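Local structure of Dps family protein (Staphylococcus aureus subsp. aureus, 2D5K) at residues 42-45 against 46-49; 92-95 against 96-99; 23-26 against 27-31; 136-139 against 140-144. The protein probably oxidises and stores iron inside a hollow shell of twelve four-helix subunits and may compact DNA in the nucleoid, as other Dps proteins do. One frame throughout, in Å; residues are numbered along the deposited sequence.

Contact 1: 42-45 against 46-49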
loop_
_atom_site.group_PDB
_atom_site.type_symbol
_atom_site.label_atom_id
_atom_site.label_comp_id
_atom_site.label_asym_id
_atom_site.label_seq_id
_atom_site.Cartn_x
_atom_site.Cartn_y
_atom_site.Cartn_z
ATOM N N HIS B 42 4.770 4.551 -26.772
ATOM C CA HIS B 42 3.402 4.091 -26.551
ATOM C C HIS B 42 2.998 4.480 -25.126
ATOM O O HIS B 42 1.907 5.007 -24.896
ATOM C CB HIS B 42 3.333 2.568 -26.747
ATOM C CG HIS B 42 1.984 1.974 -26.482
ATOM N ND1 HIS B 42 1.749 1.100 -25.443
ATOM C CD2 HIS B 42 0.805 2.114 -27.131
ATOM C CE1 HIS B 42 0.481 0.727 -25.463
ATOM N NE2 HIS B 42 -0.113 1.327 -26.478
ATOM N N VAL B 43 3.899 4.241 -24.178
ATOM C CA VAL B 43 3.642 4.572 -22.785
ATOM C C VAL B 43 3.690 6.075 -22.533
ATOM O O VAL B 43 2.805 6.626 -21.882
ATOM C CB VAL B 43 4.659 3.882 -21.850
ATOM C CG1 VAL B 43 4.465 4.366 -20.419
ATOM C CG2 VAL B 43 4.479 2.377 -21.923
ATOM N N LYS B 44 4.715 6.743 -23.052
ATOM C CA LYS B 44 4.849 8.183 -22.853
ATOM C C LYS B 44 3.617 8.949 -23.332
ATOM O O LYS B 44 3.171 9.888 -22.674
ATOM C CB LYS B 44 6.096 8.717 -23.572
ATOM C CG LYS B 44 6.343 10.200 -23.315
ATOM C CD LYS B 44 6.497 10.470 -21.819
ATOM C CE LYS B 44 6.381 11.955 -21.485
ATOM N NZ LYS B 44 7.504 12.784 -22.018
ATOM N N PHE B 45 3.063 8.555 -24.473
ATOM C CA PHE B 45 1.883 9.242 -24.986
ATOM C C PHE B 45 0.685 9.060 -24.059
ATOM O O PHE B 45 -0.162 9.948 -23.959
ATOM C CB PHE B 45 1.544 8.764 -26.404
ATOM C CG PHE B 45 2.578 9.144 -27.436
ATOM C CD1 PHE B 45 3.290 10.335 -27.324
ATOM C CD2 PHE B 45 2.832 8.316 -28.523
ATOM C CE1 PHE B 45 4.242 10.695 -28.280
ATOM C CE2 PHE B 45 3.779 8.667 -29.483
ATOM C CZ PHE B 45 4.485 9.858 -29.360
ATOM N N GLU B 46 0.611 7.918 -23.376
ATOM C CA GLU B 46 -0.493 7.684 -22.446
ATOM C C GLU B 46 -0.310 8.559 -21.210
ATOM O O GLU B 46 -1.268 9.131 -20.698
ATOM C CB GLU B 46 -0.565 6.214 -22.020
ATOM C CG GLU B 46 -1.782 5.928 -21.137
ATOM C CD GLU B 46 -1.972 4.460 -20.816
ATOM O OE1 GLU B 46 -1.627 3.607 -21.661
ATOM O OE2 GLU B 46 -2.493 4.159 -19.719
ATOM N N GLU B 47 0.923 8.664 -20.731
ATOM C CA GLU B 47 1.193 9.496 -19.564
ATOM C C GLU B 47 0.783 10.924 -19.906
ATOM O O GLU B 47 0.219 11.642 -19.079
ATOM C CB GLU B 47 2.679 9.441 -19.202
ATOM C CG GLU B 47 3.212 8.018 -19.030
ATOM C CD GLU B 47 4.660 7.973 -18.563
ATOM O OE1 GLU B 47 5.470 8.799 -19.035
ATOM O OE2 GLU B 47 4.990 7.100 -17.732
ATOM N N LEU B 48 1.059 11.327 -21.143
ATOM C CA LEU B 48 0.709 12.664 -21.594
ATOM C C LEU B 48 -0.794 12.898 -21.695
ATOM O O LEU B 48 -1.272 13.954 -21.280
ATOM C CB LEU B 48 1.378 12.964 -22.942
ATOM C CG LEU B 48 2.898 13.140 -22.847
ATOM C CD1 LEU B 48 3.505 13.225 -24.238
ATOM C CD2 LEU B 48 3.211 14.400 -22.041
ATOM N N TYR B 49 -1.560 11.954 -22.241
ATOM C CA TYR B 49 -2.983 12.238 -22.302
ATOM C C TYR B 49 -3.636 12.149 -20.928
ATOM O O TYR B 49 -4.638 12.811 -20.683
ATOM C CB TYR B 49 -3.734 11.400 -23.367
ATOM C CG TYR B 49 -3.774 9.884 -23.257
ATOM C CD1 TYR B 49 -4.344 9.238 -22.155
ATOM C CD2 TYR B 49 -3.336 9.096 -24.322
ATOM C CE1 TYR B 49 -4.481 7.834 -22.131
ATOM C CE2 TYR B 49 -3.464 7.708 -24.307
ATOM C CZ TYR B 49 -4.036 7.083 -23.216
ATOM O OH TYR B 49 -4.157 5.708 -23.229
#
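Glu47 N donates to Val43 O at 3.0 Å, and Glu46 N reaches the same oxygen only weakly. Leu48 N to Lys44 O and Tyr49 N to Phe45 O, each 3.0 Å, continue the helical ladder. The polar tips add little within this turn: Lys44 NZ and Glu47 OE1 stay 5.4 Å apart. What meets is the aliphatic shaft, for Lys44 CD lies 3.4 Å from Glu47 OE1, the two side chains crossing at about a right angle. Glu47 runs back along the helix, its CG 3.2 Å from Val43 O. A bend in the lysine at CB-CG (chi2 58°) carries CE toward the next turn, so that Lys44 CE lies 3.9 Å from Leu48 CG. Leu48 CD1 also comes to the edge of the Phe45 ring, near its plane, 4.2 Å from CD1 of the phenylalanine. Tyr49 places CG between its backbone N and carbonyl carbon (chi1 62°), which folds the ring back along the helix until one face covers CA of Glu46 and CD2 approaches Phe45 O. Beyond the segments, His42 NE2 bonds to Glu61 of a neighbouring subunit, whose Asp57 packs on Tyr49. Phe45 and Leu48 point into the core of the ferritin-like four-helix bundle, whereas His42 and Tyr49 reach that neighbouring subunit and Glu46 lies against His30 of its own chain. Histidine and acidic side chains meeting across two subunits are consistent with the intersubunit ferroxidase site of the Dps family.

Contact 2: 92-95 against 96-99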
loop_
_atom_site.group_PDB
_atom_site.type_symbol
_atom_site.label_atom_id
_atom_site.label_comp_id
_atom_site.label_asym_id
_atom_site.label_seq_id
_atom_site.Cartn_x
_atom_site.Cartn_y
_atom_site.Cartn_z
ATOM N N ALA B 92 7.114 7.916 -35.849
ATOM C CA ALA B 92 7.292 8.262 -34.439
ATOM C C ALA B 92 7.991 9.615 -34.323
ATOM O O ALA B 92 7.612 10.458 -33.513
ATOM C CB ALA B 92 8.110 7.190 -33.730
ATOM N N GLU B 93 9.017 9.821 -35.141
ATOM C CA GLU B 93 9.755 11.075 -35.113
ATOM C C GLU B 93 8.850 12.260 -35.449
ATOM O O GLU B 93 8.909 13.298 -34.793
ATOM C CB GLU B 93 10.931 11.013 -36.097
ATOM C CG GLU B 93 11.830 12.233 -36.062
ATOM C CD GLU B 93 11.799 13.013 -37.358
ATOM O OE1 GLU B 93 10.689 13.356 -37.821
ATOM O OE2 GLU B 93 12.884 13.289 -37.912
ATOM N N GLN B 94 8.006 12.103 -36.463
ATOM C CA GLN B 94 7.105 13.181 -36.862
ATOM C C GLN B 94 6.071 13.463 -35.776
ATOM O O GLN B 94 5.623 14.595 -35.610
ATOM C CB GLN B 94 6.413 12.833 -38.182
ATOM C CG GLN B 94 7.388 12.669 -39.340
ATOM C CD GLN B 94 6.716 12.208 -40.618
ATOM O OE1 GLN B 94 5.850 11.334 -40.598
ATOM N NE2 GLN B 94 7.126 12.787 -41.743
ATOM N N MET B 95 5.693 12.431 -35.031
ATOM C CA MET B 95 4.725 12.618 -33.955
ATOM C C MET B 95 5.353 13.469 -32.859
ATOM O O MET B 95 4.743 14.420 -32.374
ATOM C CB MET B 95 4.305 11.270 -33.365
ATOM C CG MET B 95 3.511 10.394 -34.315
ATOM S SD MET B 95 3.098 8.819 -33.543
ATOM C CE MET B 95 1.857 8.208 -34.691
ATOM N N VAL B 96 6.575 13.123 -32.470
ATOM C CA VAL B 96 7.261 13.865 -31.420
ATOM C C VAL B 96 7.546 15.288 -31.893
ATOM O O VAL B 96 7.443 16.234 -31.117
ATOM C CB VAL B 96 8.565 13.156 -30.999
ATOM C CG1 VAL B 96 9.292 13.973 -29.941
ATOM C CG2 VAL B 96 8.240 11.774 -30.459
ATOM N N GLU B 97 7.886 15.443 -33.170
ATOM C CA GLU B 97 8.146 16.771 -33.710
ATOM C C GLU B 97 6.890 17.634 -33.603
ATOM O O GLU B 97 6.963 18.791 -33.190
ATOM C CB GLU B 97 8.579 16.694 -35.181
ATOM C CG GLU B 97 9.917 16.019 -35.408
ATOM C CD GLU B 97 10.333 16.025 -36.872
ATOM O OE1 GLU B 97 9.491 15.683 -37.729
ATOM O OE2 GLU B 97 11.502 16.361 -37.161
ATOM N N GLU B 98 5.738 17.080 -33.970
ATOM C CA GLU B 98 4.506 17.852 -33.903
ATOM C C GLU B 98 4.117 18.187 -32.471
ATOM O O GLU B 98 3.670 19.296 -32.192
ATOM C CB GLU B 98 3.344 17.126 -34.585
ATOM C CG GLU B 98 2.080 17.983 -34.609
ATOM C CD GLU B 98 1.083 17.554 -35.658
ATOM O OE1 GLU B 98 1.463 17.483 -36.846
ATOM O OE2 GLU B 98 -0.083 17.298 -35.299
ATOM N N LEU B 99 4.276 17.232 -31.559
ATOM C CA LEU B 99 3.941 17.508 -30.168
ATOM C C LEU B 99 4.858 18.613 -29.654
ATOM O O LEU B 99 4.429 19.491 -28.903
ATOM C CB LEU B 99 4.105 16.252 -29.310
ATOM C CG LEU B 99 3.053 15.162 -29.523
ATOM C CD1 LEU B 99 3.375 13.973 -28.632
ATOM C CD2 LEU B 99 1.664 15.713 -29.199
#
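Ala92 to Leu99 form the first two turns of helix 92-120, with four regular i to i+4 bonds from Val96 N to Ala92 O through Leu99 N to Met95 O, the first of them 3.0 Å. Glu93 and Glu97 meet one turn apart on the outer side. As modelled, a kink at chi2 (-115°) brings the Glu93 carboxylate against that of the extended Glu97, with the two OE1 atoms, of Glu93 and of Glu97, only 2.6 Å apart, but a clash accompanies the pair and makes the whole placement doubtful. On the inner side Val96 CG2 sits 3.4 Å from Ala92 O, and Leu99 CG lies at the same distance from Met95 O. Met95 and Leu99 then pack on Phe29 and Phe45. Gln94 turns its OE1 back to the amide of Ser91, the N3-to-N-cap half of a capping box. Glu98 leans away to a salt bridge with Lys25 and a hydrogen bond with Tyr90. Three acidic groups thus stand near the start of one helix, where the helix dipole would probably ease their charge, and Lys25 probably offsets the charge of Glu98.

Contact 3: 23-26 against 27-31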
loop_
_atom_site.group_PDB
_atom_site.type_symbol
_atom_site.label_atom_id
_atom_site.label_comp_id
_atom_site.label_asym_id
_atom_site.label_seq_id
_atom_site.Cartn_x
_atom_site.Cartn_y
_atom_site.Cartn_z
ATOM N N TYR B 23 -5.801 15.661 -26.116
ATOM C CA TYR B 23 -6.151 14.403 -25.459
ATOM C C TYR B 23 -6.372 13.304 -26.495
ATOM O O TYR B 23 -5.851 12.193 -26.367
ATOM C CB TYR B 23 -7.421 14.593 -24.626
ATOM C CG TYR B 23 -7.885 13.345 -23.915
ATOM C CD1 TYR B 23 -7.235 12.886 -22.766
ATOM C CD2 TYR B 23 -8.970 12.616 -24.394
ATOM C CE1 TYR B 23 -7.661 11.728 -22.113
ATOM C CE2 TYR B 23 -9.401 11.460 -23.753
ATOM C CZ TYR B 23 -8.747 11.022 -22.616
ATOM O OH TYR B 23 -9.184 9.880 -21.984
ATOM N N THR B 24 -7.147 13.617 -27.525
ATOM C CA THR B 24 -7.429 12.645 -28.575
ATOM C C THR B 24 -6.245 12.477 -29.528
ATOM O O THR B 24 -5.975 11.369 -29.994
ATOM C CB THR B 24 -8.711 13.033 -29.346
ATOM O OG1 THR B 24 -9.847 12.805 -28.499
ATOM C CG2 THR B 24 -8.867 12.200 -30.617
ATOM N N LYS B 25 -5.523 13.557 -29.810
ATOM C CA LYS B 25 -4.373 13.425 -30.699
ATOM C C LYS B 25 -3.336 12.521 -30.045
ATOM O O LYS B 25 -2.657 11.750 -30.726
ATOM C CB LYS B 25 -3.745 14.787 -31.025
ATOM C CG LYS B 25 -2.521 14.644 -31.923
ATOM C CD LYS B 25 -2.279 15.847 -32.826
ATOM C CE LYS B 25 -1.740 17.037 -32.075
ATOM N NZ LYS B 25 -1.335 18.118 -33.033
ATOM N N LEU B 26 -3.221 12.604 -28.721
ATOM C CA LEU B 26 -2.266 11.771 -28.001
ATOM C C LEU B 26 -2.705 10.308 -28.016
ATOM O O LEU B 26 -1.870 9.417 -27.958
ATOM C CB LEU B 26 -2.087 12.273 -26.565
ATOM C CG LEU B 26 -1.235 13.541 -26.448
ATOM C CD1 LEU B 26 -1.445 14.192 -25.086
ATOM C CD2 LEU B 26 0.232 13.189 -26.656
ATOM N N HIS B 27 -4.012 10.059 -28.085
ATOM C CA HIS B 27 -4.496 8.685 -28.165
ATOM C C HIS B 27 -4.112 8.160 -29.541
ATOM O O HIS B 27 -3.666 7.024 -29.685
ATOM C CB HIS B 27 -6.018 8.614 -28.009
ATOM C CG HIS B 27 -6.471 8.463 -26.592
ATOM N ND1 HIS B 27 -6.449 9.502 -25.687
ATOM C CD2 HIS B 27 -6.935 7.384 -25.916
ATOM C CE1 HIS B 27 -6.881 9.070 -24.514
ATOM N NE2 HIS B 27 -7.182 7.788 -24.627
ATOM N N ASN B 28 -4.288 9.007 -30.549
ATOM C CA ASN B 28 -3.952 8.651 -31.923
ATOM C C ASN B 28 -2.480 8.246 -32.001
ATOM O O ASN B 28 -2.145 7.190 -32.541
ATOM C CB ASN B 28 -4.232 9.846 -32.843
ATOM C CG ASN B 28 -3.897 9.564 -34.297
ATOM O OD1 ASN B 28 -2.749 9.280 -34.637
ATOM N ND2 ASN B 28 -4.905 9.645 -35.167
ATOM N N PHE B 29 -1.598 9.075 -31.449
ATOM C CA PHE B 29 -0.171 8.769 -31.482
ATOM C C PHE B 29 0.123 7.512 -30.662
ATOM O O PHE B 29 0.958 6.696 -31.037
ATOM C CB PHE B 29 0.645 9.963 -30.968
ATOM C CG PHE B 29 0.642 11.155 -31.903
ATOM C CD1 PHE B 29 -0.033 11.106 -33.123
ATOM C CD2 PHE B 29 1.316 12.324 -31.559
ATOM C CE1 PHE B 29 -0.038 12.204 -33.987
ATOM C CE2 PHE B 29 1.318 13.428 -32.416
ATOM C CZ PHE B 29 0.638 13.364 -33.634
ATOM N N HIS B 30 -0.582 7.371 -29.544
ATOM C CA HIS B 30 -0.450 6.221 -28.653
ATOM C C HIS B 30 -0.773 4.932 -29.420
ATOM O O HIS B 30 -0.117 3.907 -29.240
ATOM C CB HIS B 30 -1.417 6.430 -27.472
ATOM C CG HIS B 30 -1.645 5.222 -26.612
ATOM N ND1 HIS B 30 -0.684 4.709 -25.766
ATOM C CD2 HIS B 30 -2.767 4.495 -26.389
ATOM C CE1 HIS B 30 -1.205 3.723 -25.056
ATOM N NE2 HIS B 30 -2.467 3.574 -25.414
ATOM N N TRP B 31 -1.773 4.997 -30.296
ATOM C CA TRP B 31 -2.190 3.827 -31.063
ATOM C C TRP B 31 -1.390 3.569 -32.331
ATOM O O TRP B 31 -1.057 2.425 -32.643
ATOM C CB TRP B 31 -3.667 3.950 -31.469
ATOM C CG TRP B 31 -4.625 4.051 -30.318
ATOM C CD1 TRP B 31 -4.522 3.432 -29.106
ATOM C CD2 TRP B 31 -5.850 4.796 -30.285
ATOM N NE1 TRP B 31 -5.605 3.748 -28.317
ATOM C CE2 TRP B 31 -6.436 4.582 -29.017
ATOM C CE3 TRP B 31 -6.510 5.623 -31.205
ATOM C CZ2 TRP B 31 -7.653 5.167 -28.642
ATOM C CZ3 TRP B 31 -7.724 6.207 -30.833
ATOM C CH2 TRP B 31 -8.279 5.974 -29.560
#
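With CG of Tyr23 opposite its backbone N and His27 swung to a chi1 of -90°, CG still beside the amide, the two rings one turn apart come together. CE1 of His27 comes over one face of the tyrosine, offset toward the rim and 3.3 Å from CZ, with the planes oblique at 56°. The same pose points His27 ND1 at Tyr23 O: the bond is 2.8 Å long, almost straight (171°), and lies in the imidazole plane, although the donor stands above the carbonyl plane. His27 N reaches that oxygen from the opposite face at 3.3 Å, giving Tyr23 O two donors. On another side of the helix Lys25 runs alongside Phe29, its CG over one ring face in a CH-pi contact, 4.0 Å from the centroid. The lysine NZ forms salt bridges with Glu98 and Asp102 and bonds to Lys84 O. His30 ND1 bonds to His42 O, and Trp31 NE1 to Asp57 of a neighbouring subunit. In this buried turn, the bond to a main-chain oxygen fixes the rotation of the His27 ring and shows ND1 carrying a hydrogen, while the lysine buries its methylenes on an aromatic face and gives its ammonium to acidic partners.

Contact 4: 136-139 against 140-144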
loop_
_atom_site.group_PDB
_atom_site.type_symbol
_atom_site.label_atom_id
_atom_site.label_comp_id
_atom_site.label_asym_id
_atom_site.label_seq_id
_atom_site.Cartn_x
_atom_site.Cartn_y
_atom_site.Cartn_z
ATOM N N VAL B 136 4.621 21.668 -19.394
ATOM C CA VAL B 136 4.736 21.780 -20.847
ATOM C C VAL B 136 6.194 21.993 -21.264
ATOM O O VAL B 136 6.707 21.316 -22.165
ATOM C CB VAL B 136 3.859 22.944 -21.377
ATOM C CG1 VAL B 136 4.233 23.284 -22.818
ATOM C CG2 VAL B 136 2.383 22.548 -21.294
ATOM N N ASP B 137 6.869 22.928 -20.607
ATOM C CA ASP B 137 8.265 23.212 -20.932
ATOM C C ASP B 137 9.177 22.027 -20.639
ATOM O O ASP B 137 10.111 21.748 -21.392
ATOM C CB ASP B 137 8.758 24.440 -20.154
ATOM C CG ASP B 137 8.152 25.737 -20.662
ATOM O OD1 ASP B 137 7.521 25.723 -21.741
ATOM O OD2 ASP B 137 8.319 26.777 -19.984
ATOM N N LYS B 138 8.910 21.336 -19.538
ATOM C CA LYS B 138 9.714 20.180 -19.155
ATOM C C LYS B 138 9.578 19.090 -20.212
ATOM O O LYS B 138 10.573 18.538 -20.683
ATOM C CB LYS B 138 9.250 19.662 -17.792
ATOM C CG LYS B 138 10.081 18.527 -17.230
ATOM C CD LYS B 138 9.593 18.169 -15.829
ATOM C CE LYS B 138 10.455 17.089 -15.194
ATOM N NZ LYS B 138 9.960 16.719 -13.829
ATOM N N HIS B 139 8.341 18.781 -20.586
ATOM C CA HIS B 139 8.100 17.764 -21.604
ATOM C C HIS B 139 8.742 18.170 -22.926
ATOM O O HIS B 139 9.306 17.338 -23.634
ATOM C CB HIS B 139 6.600 17.572 -21.840
ATOM C CG HIS B 139 5.891 16.878 -20.721
ATOM N ND1 HIS B 139 6.264 15.633 -20.261
ATOM C CD2 HIS B 139 4.813 17.244 -19.991
ATOM C CE1 HIS B 139 5.442 15.262 -19.294
ATOM N NE2 HIS B 139 4.553 16.222 -19.112
ATOM N N ASN B 140 8.650 19.453 -23.260
ATOM C CA ASN B 140 9.211 19.922 -24.518
ATOM C C ASN B 140 10.718 19.705 -24.559
ATOM O O ASN B 140 11.264 19.334 -25.597
ATOM C CB ASN B 140 8.866 21.395 -24.742
ATOM C CG ASN B 140 8.786 21.749 -26.215
ATOM O OD1 ASN B 140 8.910 20.878 -27.078
ATOM N ND2 ASN B 140 8.569 23.024 -26.509
ATOM N N TRP B 141 11.397 19.929 -23.436
ATOM C CA TRP B 141 12.836 19.701 -23.402
ATOM C C TRP B 141 13.087 18.225 -23.710
ATOM O O TRP B 141 13.986 17.886 -24.476
ATOM C CB TRP B 141 13.420 20.060 -22.027
ATOM C CG TRP B 141 14.608 19.217 -21.655
ATOM C CD1 TRP B 141 15.775 19.080 -22.360
ATOM C CD2 TRP B 141 14.703 18.316 -20.546
ATOM N NE1 TRP B 141 16.581 18.140 -21.764
ATOM C CE2 TRP B 141 15.948 17.655 -20.650
ATOM C CE3 TRP B 141 13.854 18.001 -19.475
ATOM C CZ2 TRP B 141 16.365 16.691 -19.723
ATOM C CZ3 TRP B 141 14.271 17.042 -18.553
ATOM C CH2 TRP B 141 15.513 16.399 -18.686
ATOM N N MET B 142 12.287 17.344 -23.115
ATOM C CA MET B 142 12.445 15.914 -23.364
ATOM C C MET B 142 12.195 15.579 -24.839
ATOM O O MET B 142 12.948 14.804 -25.430
ATOM C CB MET B 142 11.500 15.106 -22.467
ATOM C CG MET B 142 11.756 15.314 -20.982
ATOM S SD MET B 142 10.715 14.266 -19.952
ATOM C CE MET B 142 11.380 14.640 -18.325
ATOM N N PHE B 143 11.152 16.157 -25.435
ATOM C CA PHE B 143 10.859 15.897 -26.847
ATOM C C PHE B 143 12.042 16.327 -27.709
ATOM O O PHE B 143 12.491 15.579 -28.582
ATOM C CB PHE B 143 9.622 16.669 -27.330
ATOM C CG PHE B 143 8.348 16.311 -26.613
ATOM C CD1 PHE B 143 8.136 15.026 -26.124
ATOM C CD2 PHE B 143 7.344 17.264 -26.454
ATOM C CE1 PHE B 143 6.940 14.693 -25.482
ATOM C CE2 PHE B 143 6.141 16.940 -25.814
ATOM C CZ PHE B 143 5.943 15.651 -25.328
ATOM N N LYS B 144 12.534 17.538 -27.468
ATOM C CA LYS B 144 13.661 18.060 -28.237
ATOM C C LYS B 144 14.920 17.226 -28.060
ATOM O O LYS B 144 15.715 17.093 -28.991
ATOM C CB LYS B 144 13.942 19.510 -27.847
ATOM C CG LYS B 144 12.819 20.470 -28.215
ATOM C CD LYS B 144 13.135 21.879 -27.736
ATOM C CE LYS B 144 12.028 22.853 -28.091
ATOM N NZ LYS B 144 12.370 24.235 -27.639
HETATM O O HOH W 1 8.574 24.970 -24.142
#
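His139, Lys138 and Asn140 carry most of this turn of helix 123-147, the last long helix of the ferritin-like four-helix bundle. His139 meets Phe143 through its backbone and CB rather than its ring. The carbonyl oxygen of His139 accepts Phe143 N at 2.8 Å and at the same time lies over one face of the phenyl ring, 3.3 Å from CG. His139 CB adds a contact of 4.0 Å to Phe143 CZ. With chi1 at -72°, the imidazole extends beside its own backbone N, and NE2 bonds to Glu51 on helix 38-65. Lys138 stretches out fully and runs side by side with Met142, both pointing the same way, so that the two terminal carbons, Lys138 CE and Met142 CE, come within 4.1 Å. Lys138 O also receives Met142 N and lies 3.5 Å from Trp141 CE3, at an oblique approach to the indole. Other subunits border this helix: Lys138 packs on Glu61 of one neighbour, whose Arg62 forms a salt bridge with Asp137 OD2, and Trp141 meets the ring of His42 of another. Asn140 sits toward helix 92-120, with CB 3.4 Å from Val136 O. Three hydroxyls of that helix hold the polar ends, Ser100 at Asn140 OD1, Thr104 at Asn140 ND2 and Ser107 at Asp137 OD1. A water joins the asparagine and the aspartate, donating to Asp137 OD1 at 2.7 Å and accepting from Asn140 ND2 at 3.1 Å.

From the N terminus the order is contact 3 on helix 5-32, contact 1 on helix 38-65, contact 2 at the start of helix 92-120 and contact 4 on helix 123-147. Each lies within a single helix, so none closes a loop, and they follow in series without nesting or crossing. Together they sample the four long helices of the bundle. Contacts 1 and 2 each touch all the others, with Phe45 CE1 and Leu99 CD1 3.4 Å apart between them. Contacts 3 and 4 do not meet, their centres being about 18 Å apart. Contacts 1 and 3 both touch one neighbouring subunit, and contacts 1 and 4 both touch another; contact 2 touches none.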